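Lactoylglutathione lyase (Pseudomonas aeruginosa, PDB 4MTS) is a member of the glyoxalase/bleomycin resistance/dioxygenase superfamily that binds nickel and zinc ions in this crystal. Local coordinates at residues L17-T21 and R22-M26. Numbering follows the deposited sequence.
Sequences LEFYT and RALDM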
loop_
_atom_site.group_PDB
_atom_site.type_symbol
_atom_site.label_atom_id
_atom_site.label_comp_id
_atom_site.label_asym_id
_atom_site.label_seq_id
_atom_site.Cartn_x
_atom_site.Cartn_y
_atom_site.Cartn_z
ATOM N N LEU A 17 7.366 -13.087 5.728
ATOM C CA LEU A 17 6.436 -13.370 6.819
ATOM C C LEU A 17 7.109 -13.276 8.195
ATOM O O LEU A 17 6.506 -12.777 9.142
ATOM C CB LEU A 17 5.793 -14.776 6.627
ATOM C CG LEU A 17 4.767 -14.848 5.464
ATOM C CD1 LEU A 17 4.253 -16.277 5.267
ATOM C CD2 LEU A 17 3.567 -13.934 5.694
ATOM N N GLU A 18 8.353 -13.724 8.292
ATOM C CA GLU A 18 9.073 -13.656 9.570
ATOM C C GLU A 18 9.202 -12.187 9.995
ATOM O O GLU A 18 8.965 -11.880 11.148
ATOM C CB GLU A 18 10.462 -14.279 9.430
ATOM C CG GLU A 18 10.434 -15.786 9.208
ATOM C CD GLU A 18 9.584 -16.526 10.223
ATOM O OE1 GLU A 18 9.895 -16.440 11.430
ATOM O OE2 GLU A 18 8.548 -17.102 9.822
ATOM N N PHE A 19 9.538 -11.299 9.061
ATOM C CA PHE A 19 9.626 -9.862 9.386
ATOM C C PHE A 19 8.283 -9.323 9.845
ATOM O O PHE A 19 8.215 -8.695 10.897
ATOM C CB PHE A 19 10.138 -9.070 8.177
ATOM C CG PHE A 19 10.104 -7.569 8.360
ATOM C CD1 PHE A 19 11.137 -6.905 9.022
ATOM C CD2 PHE A 19 9.057 -6.813 7.845
ATOM C CE1 PHE A 19 11.101 -5.512 9.197
ATOM C CE2 PHE A 19 9.017 -5.423 8.029
ATOM C CZ PHE A 19 10.037 -4.780 8.702
ATOM N N TYR A 20 7.221 -9.457 9.002
ATOM C CA TYR A 20 5.934 -8.885 9.360
ATOM C C TYR A 20 5.338 -9.405 10.646
ATOM O O TYR A 20 4.766 -8.622 11.405
ATOM C CB TYR A 20 4.941 -8.928 8.169
ATOM C CG TYR A 20 5.408 -7.957 7.102
ATOM C CD1 TYR A 20 5.203 -6.586 7.246
ATOM C CD2 TYR A 20 6.162 -8.395 6.016
ATOM C CE1 TYR A 20 5.688 -5.679 6.301
ATOM C CE2 TYR A 20 6.691 -7.497 5.091
ATOM C CZ TYR A 20 6.420 -6.140 5.222
ATOM O OH TYR A 20 6.904 -5.246 4.288
ATOM N N THR A 21 5.510 -10.717 10.916
ATOM C CA THR A 21 4.945 -11.285 12.137
ATOM C C THR A 21 5.826 -11.069 13.350
ATOM O O THR A 21 5.282 -10.819 14.413
ATOM C CB THR A 21 4.604 -12.794 11.989
ATOM O OG1 THR A 21 5.815 -13.518 11.741
ATOM C CG2 THR A 21 3.580 -13.062 10.903
ATOM N N ARG A 22 7.150 -11.240 13.223
ATOM C CA ARG A 22 8.071 -11.124 14.373
ATOM C C ARG A 22 8.418 -9.685 14.729
ATOM O O ARG A 22 8.287 -9.298 15.891
ATOM C CB ARG A 22 9.364 -11.904 14.153
ATOM C CG ARG A 22 9.250 -13.410 14.013
ATOM C CD ARG A 22 10.645 -14.017 14.161
ATOM N NE ARG A 22 11.079 -14.794 12.997
ATOM C CZ ARG A 22 12.284 -15.359 12.871
ATOM N NH1 ARG A 22 13.193 -15.226 13.832
ATOM N NH2 ARG A 22 12.595 -16.041 11.777
ATOM N N ALA A 23 8.952 -8.915 13.759
ATOM C CA ALA A 23 9.318 -7.526 14.014
ATOM C C ALA A 23 8.090 -6.631 14.183
ATOM O O ALA A 23 8.101 -5.724 15.030
ATOM C CB ALA A 23 10.221 -7.003 12.895
ATOM N N LEU A 24 7.026 -6.876 13.405
ATOM C CA LEU A 24 5.834 -6.010 13.450
ATOM C C LEU A 24 4.583 -6.554 14.120
ATOM O O LEU A 24 3.562 -5.868 14.134
ATOM C CB LEU A 24 5.519 -5.441 12.055
ATOM C CG LEU A 24 6.610 -4.526 11.457
ATOM C CD1 LEU A 24 6.374 -4.291 9.947
ATOM C CD2 LEU A 24 6.678 -3.165 12.217
ATOM N N ASP A 25 4.624 -7.775 14.679
ATOM C CA ASP A 25 3.458 -8.298 15.385
ATOM C C ASP A 25 2.183 -8.388 14.557
ATOM O O ASP A 25 1.092 -8.402 15.103
ATOM C CB ASP A 25 3.224 -7.617 16.751
ATOM C CG ASP A 25 4.398 -7.813 17.697
ATOM O OD1 ASP A 25 4.892 -8.964 17.810
ATOM O OD2 ASP A 25 4.863 -6.821 18.266
ATOM N N MET A 26 2.313 -8.493 13.224
ATOM C CA MET A 26 1.123 -8.734 12.424
ATOM C C MET A 26 0.820 -10.232 12.555
ATOM O O MET A 26 1.677 -11.000 13.000
ATOM C CB MET A 26 1.408 -8.470 10.935
ATOM C CG MET A 26 1.424 -6.989 10.622
ATOM S SD MET A 26 1.594 -6.759 8.852
ATOM C CE MET A 26 1.918 -4.946 8.815
HETATM O O HOH W 1 2.479 -11.890 15.676
HETATM O O HOH W 2 4.826 -11.428 17.002
#
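The CD1 methyl of Leu24 rests obliquely against two touching aromatic rings of the preceding helical turn, 3.5 Å from Phe19 CE2 and 3.7 Å from Tyr20 CD1. Phe19 has CG anti to its backbone N (chi1 173°), whereas Tyr20 has CG anti to its carbonyl carbon (chi1 -69°), and with these settings Phe19 CD2 lies over one face of the tyrosine ring. Branched, apolar leucine suits this place: CD1 meets both rings, and the residue also packs on Val121 and Leu123 of strand 120-125. Met26 runs alongside Tyr20, its extended chain bringing SD to 4.0 Å from Tyr20 CD1 in an oblique Met-aromatic contact. Tyrosine suits its buried site because its OH hydrogen-bonds to Asp115 OD2.

On the outer side, opposite charges one turn apart suit a solvent-facing helix flank. Bends at chi2 of Glu18 and chi3 of Arg22 bring OE1 to 2.6 Å from NE; NH2 shares this oxygen. Both bonds of the salt bridge are weak, with carboxylate and guanidinium planes 63° apart. Threonine's hydroxyl lets OG1 of Thr21 hydrogen-bond to Leu17 O at 2.8 Å, on the opposite face of that carbonyl from Thr21 N.

Helix 13-23, which connects strands 2-9 and 27-34, then ends: Asp25 takes positive phi, and Met26 N makes a fairly straight hydrogen bond to Tyr20 O at 3.1 Å. A water sits between Thr21 O and Asp25 OD1, which also pairs with Arg88. Charge and water thus serve the outer side and helix end, while apolar contacts pack the inward-facing rings and Asp115 helps to orient the tyrosine.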